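Local coordinates for protein peroxiredoxin PRX1, mitochondrial (Saccharomyces cerevisiae, PDB 5YKJ) that probably reduces peroxides in the mitochondrion as a 1-Cys thiol peroxidase whose oxidised cysteine is recycled through glutathione and thioredoxin, at residues D99-V111 and G115-S129. Residues are numbered along the deposited sequence; the frame is centred on the assembly and turned at random.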
ATOM      1  N   ASP A  99      -1.944  12.721 -11.928  1.00 16.00           N
ATOM      2  CA  ASP A  99      -1.977  11.878 -13.093  1.00 13.72           C
ATOM      3  C   ASP A  99      -3.086  12.299 -14.040  1.00 12.32           C
ATOM      4  O   ASP A  99      -3.966  11.590 -14.345  1.00 10.61           O
ATOM      5  CB  ASP A  99      -2.169  10.439 -12.624  1.00 11.84           C
ATOM      6  CG  ASP A  99      -1.760   9.413 -13.665  1.00 12.59           C
ATOM      7  OD1 ASP A  99      -0.918   9.712 -14.427  1.00 12.34           O
ATOM      8  OD2 ASP A  99      -2.306   8.340 -13.634  1.00 11.86           O
ATOM      9  N   THR A 100      -2.930  13.506 -14.537  1.00 15.85           N
ATOM     10  CA  THR A 100      -3.919  14.172 -15.294  1.00 14.02           C
ATOM     11  C   THR A 100      -4.406  13.380 -16.511  1.00 11.11           C
ATOM     12  O   THR A 100      -5.529  13.415 -16.824  1.00 12.91           O
ATOM     13  CB  THR A 100      -3.289  15.473 -15.825  1.00 32.09           C
ATOM     14  OG1 THR A 100      -2.639  16.185 -14.770  1.00 20.66           O
ATOM     15  CG2 THR A 100      -4.282  16.286 -16.519  1.00 25.39           C
ATOM     16  N   PHE A 101      -3.489  12.683 -17.168  1.00 10.31           N
ATOM     17  CA  PHE A 101      -3.766  11.922 -18.388  1.00 12.39           C
ATOM     18  C   PHE A 101      -3.743  10.385 -18.237  1.00 10.12           C
ATOM     19  O   PHE A 101      -3.643   9.691 -19.184  1.00 12.39           O
ATOM     20  CB  PHE A 101      -2.887  12.399 -19.581  1.00 10.74           C
ATOM     21  CG  PHE A 101      -2.996  13.892 -19.866  1.00 13.51           C
ATOM     22  CD1 PHE A 101      -4.012  14.377 -20.582  1.00 15.88           C
ATOM     23  CD2 PHE A 101      -2.085  14.767 -19.410  1.00 18.67           C
ATOM     24  CE1 PHE A 101      -4.134  15.728 -20.867  1.00 18.87           C
ATOM     25  CE2 PHE A 101      -2.196  16.120 -19.661  1.00 23.93           C
ATOM     26  CZ  PHE A 101      -3.233  16.574 -20.384  1.00 17.39           C
ATOM     27  N   ARG A 102      -3.797   9.943 -17.005  1.00  9.44           N
ATOM     28  CA  ARG A 102      -3.845   8.548 -16.644  1.00  9.46           C
ATOM     29  C   ARG A 102      -2.591   7.776 -17.001  1.00  8.79           C
ATOM     30  O   ARG A 102      -2.637   6.598 -17.038  1.00  9.27           O
ATOM     31  CB  ARG A 102      -5.026   7.798 -17.310  1.00 14.32           C
ATOM     32  CG  ARG A 102      -6.357   8.411 -17.322  1.00 35.66           C
ATOM     33  CD  ARG A 102      -7.171   7.805 -18.463  1.00 27.93           C
ATOM     34  NE  ARG A 102      -8.364   8.572 -18.610  1.00 23.95           N
ATOM     35  CZ  ARG A 102      -9.589   8.132 -18.734  1.00 33.75           C
ATOM     36  NH1 ARG A 102      -9.875   6.863 -18.807  1.00 16.09           N
ATOM     37  NH2 ARG A 102     -10.513   9.026 -18.802  1.00 31.76           N
ATOM     38  N   ASN A 103      -1.506   8.474 -17.231  1.00  9.09           N
ATOM     39  CA  ASN A 103      -0.301   7.792 -17.623  1.00  9.80           C
ATOM     40  C   ASN A 103       0.247   6.808 -16.549  1.00 10.68           C
ATOM     41  O   ASN A 103       0.673   5.745 -16.857  1.00  8.85           O
ATOM     42  CB  ASN A 103       0.802   8.817 -18.042  1.00 10.39           C
ATOM     43  CG  ASN A 103       0.347   9.775 -19.124  1.00 14.09           C
ATOM     44  OD1 ASN A 103      -0.155   9.397 -20.077  1.00 18.12           O
ATOM     45  ND2 ASN A 103       0.538  11.000 -18.907  1.00 19.43           N
ATOM     46  N   VAL A 104       0.267   7.258 -15.304  1.00  8.07           N
ATOM     47  CA  VAL A 104       0.747   6.422 -14.209  1.00 10.91           C
ATOM     48  C   VAL A 104      -0.236   5.269 -13.902  1.00  9.29           C
ATOM     49  O   VAL A 104       0.139   4.204 -13.646  1.00  8.92           O
ATOM     50  CB  VAL A 104       1.117   7.219 -12.929  1.00 11.76           C
ATOM     51  CG1 VAL A 104       1.620   6.329 -11.788  1.00 13.25           C
ATOM     52  CG2 VAL A 104       2.113   8.300 -13.256  1.00 12.52           C
ATOM     53  N   ALA A 105      -1.515   5.581 -13.982  1.00  8.01           N
ATOM     54  CA  ALA A 105      -2.529   4.570 -13.774  1.00 11.96           C
ATOM     55  C   ALA A 105      -2.400   3.455 -14.801  1.00 10.68           C
ATOM     56  O   ALA A 105      -2.565   2.351 -14.515  1.00  8.12           O
ATOM     57  CB  ALA A 105      -3.909   5.200 -13.888  1.00 11.40           C
ATOM     58  N   PHE A 106      -2.120   3.862 -16.026  1.00  7.41           N
ATOM     59  CA  PHE A 106      -1.916   2.964 -17.140  1.00  7.93           C
ATOM     60  C   PHE A 106      -0.685   2.089 -16.908  1.00  9.05           C
ATOM     61  O   PHE A 106      -0.725   0.919 -17.084  1.00  7.15           O
ATOM     62  CB  PHE A 106      -1.805   3.776 -18.448  1.00  8.16           C
ATOM     63  CG  PHE A 106      -1.561   2.950 -19.695  1.00  9.35           C
ATOM     64  CD1 PHE A 106      -2.492   2.099 -20.207  1.00 13.99           C
ATOM     65  CD2 PHE A 106      -0.377   3.084 -20.352  1.00 11.72           C
ATOM     66  CE1 PHE A 106      -2.217   1.379 -21.326  1.00 22.28           C
ATOM     67  CE2 PHE A 106      -0.124   2.380 -21.480  1.00 12.66           C
ATOM     68  CZ  PHE A 106      -1.038   1.525 -21.965  1.00 15.61           C
ATOM     69  N   LEU A 107       0.372   2.734 -16.430  1.00  6.88           N
ATOM     70  CA  LEU A 107       1.601   2.044 -16.135  1.00  6.63           C
ATOM     71  C   LEU A 107       1.397   0.965 -15.053  1.00  6.30           C
ATOM     72  O   LEU A 107       2.060   0.007 -15.026  1.00  8.33           O
ATOM     73  CB  LEU A 107       2.678   3.035 -15.703  1.00  7.86           C
ATOM     74  CG  LEU A 107       3.991   2.503 -15.186  1.00  7.75           C
ATOM     75  CD1 LEU A 107       4.771   1.887 -16.338  1.00 10.16           C
ATOM     76  CD2 LEU A 107       4.783   3.630 -14.572  1.00  9.83           C
ATOM     77  N   TYR A 108       0.441   1.229 -14.197  1.00  6.20           N
ATOM     78  CA  TYR A 108       0.118   0.322 -13.114  1.00  9.51           C
ATOM     79  C   TYR A 108      -1.040  -0.640 -13.387  1.00  8.03           C
ATOM     80  O   TYR A 108      -1.529  -1.235 -12.514  1.00  8.81           O
ATOM     81  CB  TYR A 108       0.017   1.056 -11.750  1.00  7.53           C
ATOM     82  CG  TYR A 108       1.354   1.217 -11.081  1.00  5.74           C
ATOM     83  CD1 TYR A 108       2.248   2.144 -11.533  1.00  6.32           C
ATOM     84  CD2 TYR A 108       1.713   0.415 -10.018  1.00  8.66           C
ATOM     85  CE1 TYR A 108       3.497   2.262 -10.963  1.00 10.51           C
ATOM     86  CE2 TYR A 108       2.951   0.523  -9.446  1.00  7.61           C
ATOM     87  CZ  TYR A 108       3.831   1.455  -9.909  1.00 10.07           C
ATOM     88  OH  TYR A 108       5.023   1.544  -9.330  1.00 11.60           O
ATOM     89  N   ASP A 109      -1.400  -0.689 -14.659  1.00  7.81           N
ATOM     90  CA  ASP A 109      -2.404  -1.595 -15.193  1.00  8.98           C
ATOM     91  C   ASP A 109      -3.850  -1.403 -14.732  1.00 13.74           C
ATOM     92  O   ASP A 109      -4.636  -2.281 -14.862  1.00 11.97           O
ATOM     93  CB  ASP A 109      -1.980  -3.052 -14.976  1.00  9.21           C
ATOM     94  CG  ASP A 109      -0.830  -3.489 -15.883  1.00 12.21           C
ATOM     95  OD1 ASP A 109      -0.657  -2.987 -16.942  1.00 13.77           O
ATOM     96  OD2 ASP A 109      -0.110  -4.383 -15.508  1.00 18.13           O
ATOM     97  N   MET A 110      -4.140  -0.230 -14.221  1.00  9.63           N
ATOM     98  CA  MET A 110      -5.476   0.061 -13.778  1.00  9.48           C
ATOM     99  C   MET A 110      -6.438   0.522 -14.869  1.00 13.02           C
ATOM    100  O   MET A 110      -7.612   0.491 -14.666  1.00 14.95           O
ATOM    101  CB  MET A 110      -5.470   1.034 -12.636  1.00 10.39           C
ATOM    102  CG  MET A 110      -4.821   0.418 -11.459  1.00 11.50           C
ATOM    103  SD  MET A 110      -4.776   1.562 -10.013  1.00  8.28           S
ATOM    104  CE  MET A 110      -3.437   2.716 -10.429  1.00  7.25           C
ATOM    105  N   VAL A 111      -5.903   0.931 -16.014  1.00 10.65           N
ATOM    106  CA  VAL A 111      -6.686   1.336 -17.164  1.00 11.99           C
ATOM    107  C   VAL A 111      -5.977   0.777 -18.414  1.00 11.07           C
ATOM    108  O   VAL A 111      -4.844   0.497 -18.359  1.00 14.22           O
ATOM    109  CB  VAL A 111      -6.892   2.834 -17.314  1.00  9.51           C
ATOM    110  CG1 VAL A 111      -7.753   3.361 -16.203  1.00 14.91           C
ATOM    111  CG2 VAL A 111      -5.573   3.581 -17.369  1.00 12.19           C
ATOM    112  N   GLY A 115      -3.499   8.989 -21.890  1.00 15.20           N
ATOM    113  CA  GLY A 115      -3.585  10.139 -22.744  1.00 16.74           C
ATOM    114  C   GLY A 115      -4.780  11.014 -22.722  1.00 19.56           C
ATOM    115  O   GLY A 115      -4.892  11.908 -23.532  1.00 20.99           O
ATOM    116  N   PHE A 116      -5.676  10.737 -21.787  1.00 24.82           N
ATOM    117  CA  PHE A 116      -6.825  11.570 -21.631  1.00 35.57           C
ATOM    118  C   PHE A 116      -7.247  11.773 -20.233  1.00 19.23           C
ATOM    119  O   PHE A 116      -7.155  10.922 -19.418  1.00 16.45           O
ATOM    120  CB  PHE A 116      -8.018  11.156 -22.452  1.00 57.76           C
ATOM    121  CG  PHE A 116      -8.210   9.714 -22.548  1.00 28.13           C
ATOM    122  CD1 PHE A 116      -7.363   8.987 -23.326  1.00 37.53           C
ATOM    123  CD2 PHE A 116      -9.248   9.100 -21.928  1.00 43.16           C
ATOM    124  CE1 PHE A 116      -7.510   7.662 -23.460  1.00 30.64           C
ATOM    125  CE2 PHE A 116      -9.395   7.740 -22.025  1.00 54.08           C
ATOM    126  CZ  PHE A 116      -8.535   7.035 -22.819  1.00 39.06           C
ATOM    127  N   LYS A 117      -7.775  12.953 -20.042  1.00 21.12           N
ATOM    128  CA  LYS A 117      -8.151  13.336 -18.741  1.00 23.51           C
ATOM    129  C   LYS A 117      -9.430  12.801 -18.281  1.00 24.56           C
ATOM    130  O   LYS A 117     -10.166  12.168 -18.978  1.00 24.50           O
ATOM    131  CB  LYS A 117      -8.134  14.824 -18.566  1.00 38.12           C
ATOM    132  CG  LYS A 117      -8.402  15.574 -19.767  1.00 40.39           C
ATOM    133  CD  LYS A 117      -9.884  15.556 -19.912  1.00 50.01           C
ATOM    134  CE  LYS A 117     -10.420  16.965 -20.135  1.00 50.61           C
ATOM    135  NZ  LYS A 117      -9.395  17.967 -20.517  1.00 62.95           N
ATOM    136  N   ASN A 118      -9.667  13.149 -17.052  1.00 18.72           N
ATOM    137  CA  ASN A 118     -10.837  12.741 -16.431  1.00 29.40           C
ATOM    138  C   ASN A 118     -12.006  13.440 -17.070  1.00 37.68           C
ATOM    139  O   ASN A 118     -12.216  14.610 -17.043  1.00 30.73           O
ATOM    140  CB  ASN A 118     -10.868  13.198 -14.982  1.00 33.52           C
ATOM    141  CG  ASN A 118     -11.716  12.316 -14.108  1.00 47.46           C
ATOM    142  OD1 ASN A 118     -12.831  11.920 -14.510  1.00 31.96           O
ATOM    143  ND2 ASN A 118     -11.175  11.954 -12.941  1.00 30.15           N
ATOM    144  N   ILE A 119     -12.702  12.584 -17.710  1.00 37.20           N
ATOM    145  CA  ILE A 119     -13.962  12.769 -18.242  1.00 53.39           C
ATOM    146  C   ILE A 119     -14.679  11.884 -17.204  1.00 55.49           C
ATOM    147  O   ILE A 119     -14.275  10.717 -16.824  1.00 66.41           O
ATOM    148  CB  ILE A 119     -14.130  12.076 -19.612  1.00 49.53           C
ATOM    149  CG1 ILE A 119     -13.525  12.933 -20.708  1.00 51.05           C
ATOM    150  CG2 ILE A 119     -15.573  11.773 -19.927  1.00 44.98           C
ATOM    151  CD1 ILE A 119     -13.704  14.389 -20.468  1.00 51.90           C
ATOM    152  N   ASN A 120     -15.805  12.363 -16.768  1.00 54.42           N
ATOM    153  CA  ASN A 120     -16.644  11.549 -15.903  1.00 50.50           C
ATOM    154  C   ASN A 120     -17.505  10.561 -16.725  1.00 46.73           C
ATOM    155  O   ASN A 120     -18.697  10.675 -16.714  1.00 46.78           O
ATOM    156  CB  ASN A 120     -17.546  12.497 -15.127  1.00 48.57           C
ATOM    157  CG  ASN A 120     -17.190  12.598 -13.696  1.00 51.50           C
ATOM    158  OD1 ASN A 120     -16.091  12.972 -13.357  1.00 62.18           O
ATOM    159  ND2 ASN A 120     -18.134  12.304 -12.844  1.00 63.18           N
ATOM    160  N   ASP A 121     -16.900   9.608 -17.416  1.00 33.85           N
ATOM    161  CA  ASP A 121     -17.531   8.622 -18.235  1.00 32.05           C
ATOM    162  C   ASP A 121     -17.470   7.183 -17.706  1.00 43.39           C
ATOM    163  O   ASP A 121     -17.828   6.293 -18.404  1.00 46.69           O
ATOM    164  CB  ASP A 121     -16.969   8.691 -19.653  1.00 36.03           C
ATOM    165  CG  ASP A 121     -15.562   8.201 -19.788  1.00 37.58           C
ATOM    166  OD1 ASP A 121     -14.992   7.773 -18.806  1.00 28.14           O
ATOM    167  OD2 ASP A 121     -15.065   8.246 -20.908  1.00 40.24           O
ATOM    168  N   GLY A 122     -16.945   6.968 -16.518  1.00 32.76           N
ATOM    169  CA  GLY A 122     -16.872   5.629 -15.979  1.00 29.09           C
ATOM    170  C   GLY A 122     -15.656   4.790 -16.297  1.00 31.26           C
ATOM    171  O   GLY A 122     -15.479   3.751 -15.733  1.00 29.95           O
ATOM    172  N   SER A 123     -14.807   5.289 -17.175  1.00 19.24           N
ATOM    173  CA  SER A 123     -13.605   4.576 -17.548  1.00 17.69           C
ATOM    174  C   SER A 123     -12.552   4.555 -16.424  1.00 18.89           C
ATOM    175  O   SER A 123     -11.604   3.857 -16.495  1.00 21.63           O
ATOM    176  CB  SER A 123     -12.978   5.134 -18.845  1.00 30.78           C
ATOM    177  OG  SER A 123     -12.713   6.494 -18.730  1.00 24.95           O
ATOM    178  N   LEU A 124     -12.756   5.344 -15.392  1.00 14.61           N
ATOM    179  CA  LEU A 124     -11.783   5.432 -14.291  1.00 12.93           C
ATOM    180  C   LEU A 124     -12.114   4.701 -12.998  1.00  9.01           C
ATOM    181  O   LEU A 124     -11.405   4.763 -12.062  1.00 10.81           O
ATOM    182  CB  LEU A 124     -11.479   6.895 -13.958  1.00 10.05           C
ATOM    183  CG  LEU A 124     -10.803   7.642 -15.099  1.00 16.64           C
ATOM    184  CD1 LEU A 124     -10.785   9.140 -14.877  1.00 21.68           C
ATOM    185  CD2 LEU A 124      -9.377   7.117 -15.237  1.00 13.87           C
ATOM    186  N   LYS A 125     -13.205   3.977 -13.034  1.00  9.92           N
ATOM    187  CA  LYS A 125     -13.678   3.285 -11.862  1.00  8.20           C
ATOM    188  C   LYS A 125     -12.696   2.260 -11.364  1.00 11.54           C
ATOM    189  O   LYS A 125     -12.761   1.908 -10.246  1.00  9.67           O
ATOM    190  CB  LYS A 125     -15.011   2.588 -12.143  1.00 12.73           C
ATOM    191  CG  LYS A 125     -16.143   3.559 -12.328  1.00 17.83           C
ATOM    192  CD  LYS A 125     -17.450   2.881 -12.671  1.00 41.41           C
ATOM    193  CE  LYS A 125     -17.413   2.163 -14.005  1.00 40.13           C
ATOM    194  NZ  LYS A 125     -18.685   2.143 -14.821  1.00 70.33           N
ATOM    195  N   THR A 126     -11.840   1.802 -12.242  1.00  8.02           N
ATOM    196  CA  THR A 126     -10.845   0.796 -11.877  1.00  8.84           C
ATOM    197  C   THR A 126      -9.560   1.357 -11.265  1.00 12.26           C
ATOM    198  O   THR A 126      -8.720   0.626 -10.869  1.00  9.54           O
ATOM    199  CB  THR A 126     -10.504  -0.113 -13.076  1.00  9.43           C
ATOM    200  OG1 THR A 126     -10.199   0.696 -14.184  1.00 10.25           O
ATOM    201  CG2 THR A 126     -11.666  -0.947 -13.464  1.00  9.44           C
ATOM    202  N   VAL A 127      -9.472   2.673 -11.198  1.00  7.32           N
ATOM    203  CA  VAL A 127      -8.269   3.310 -10.634  1.00  7.58           C
ATOM    204  C   VAL A 127      -8.435   3.368  -9.128  1.00  8.39           C
ATOM    205  O   VAL A 127      -8.663   4.350  -8.554  1.00  7.75           O
ATOM    206  CB  VAL A 127      -8.043   4.676 -11.233  1.00  6.85           C
ATOM    207  CG1 VAL A 127      -6.749   5.260 -10.690  1.00  8.71           C
ATOM    208  CG2 VAL A 127      -7.922   4.529 -12.733  1.00  9.15           C
ATOM    209  N   ARG A 128      -8.362   2.194  -8.562  1.00  6.19           N
ATOM    210  CA  ARG A 128      -8.645   1.997  -7.171  1.00  6.05           C
ATOM    211  C   ARG A 128      -7.772   0.992  -6.433  1.00  9.66           C
ATOM    212  O   ARG A 128      -8.101   0.592  -5.374  1.00 10.18           O
ATOM    213  CB  ARG A 128     -10.100   1.513  -7.032  1.00  8.00           C
ATOM    214  CG  ARG A 128     -11.145   2.596  -6.996  1.00  8.68           C
ATOM    215  CD  ARG A 128     -11.039   3.427  -5.735  1.00  9.58           C
ATOM    216  NE  ARG A 128     -11.577   2.749  -4.571  1.00 10.53           N
ATOM    217  CZ  ARG A 128     -11.517   3.209  -3.331  1.00  8.31           C
ATOM    218  NH1 ARG A 128     -10.967   4.357  -3.078  1.00 12.93           N
ATOM    219  NH2 ARG A 128     -12.034   2.529  -2.344  1.00  8.19           N
ATOM    220  N   SER A 129      -6.699   0.600  -7.059  1.00  6.55           N
ATOM    221  CA  SER A 129      -5.826  -0.360  -6.436  1.00  5.89           C
ATOM    222  C   SER A 129      -4.897   0.231  -5.403  1.00 10.16           C
ATOM    223  O   SER A 129      -4.553   1.331  -5.462  1.00  9.23           O
ATOM    224  CB  SER A 129      -5.025  -1.140  -7.480  1.00  8.73           C
ATOM    225  OG  SER A 129      -5.861  -1.790  -8.372  1.00 10.36           O
TER
HETATM  226  O   HOH W   1      -7.834  14.397 -15.496  1.00 17.10           O
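In the thioredoxin fold of this peroxiredoxin, the loop 115-129 follows the short helix 103-107 a few residues on and leads into strand 129-133, and Arg102, at the helix N-cap, reaches into it with an extended chain. Its guanidinium lies between Phe116, whose CE2 sits 3.3 Å over the centre of one face, and Leu124, whose CD2 covers the opposite face nearer the rim; the aromatic ring is tilted 42° from the guanidinium plane. Arg102 NE donates to Phe116 O at 2.8 Å from above the carbonyl plane, Arg102 NH2 to Lys117 O, and Arg102 NH1 to Ser123 OG at 2.9 Å, nearly straight (162°) and in the guanidinium plane. Ser123 OG in turn donates to the syn lone pair of Asp121 OD1, which also takes Ser123 N in an Asx turn, so a carboxylate fixes the hydroxyl that Arg102 uses. With only an alanine at this N-cap, Phe116 O, Lys117 O and Ser123 OG would probably lose these donors, and a gap would open between Phe116 and Leu124. Next to the arginine, Gly115 N donates to Phe101 O at 2.8 Å; its positive phi would press a CB against the preceding carbonyl. Past the helix, Thr126 OG1 lies between its backbone N and carbonyl carbon (chi1 50°), turned to donate to Met110 O at 2.6 Å. Branched Val111 CG1 meets Val127 CG2 at 3.7 Å, while flexible Met110 lays SD against Ser129 CB. A buried cation's directional bonds hold one end of the contact, apolar side chains and one short hydroxyl-carbonyl bond the other.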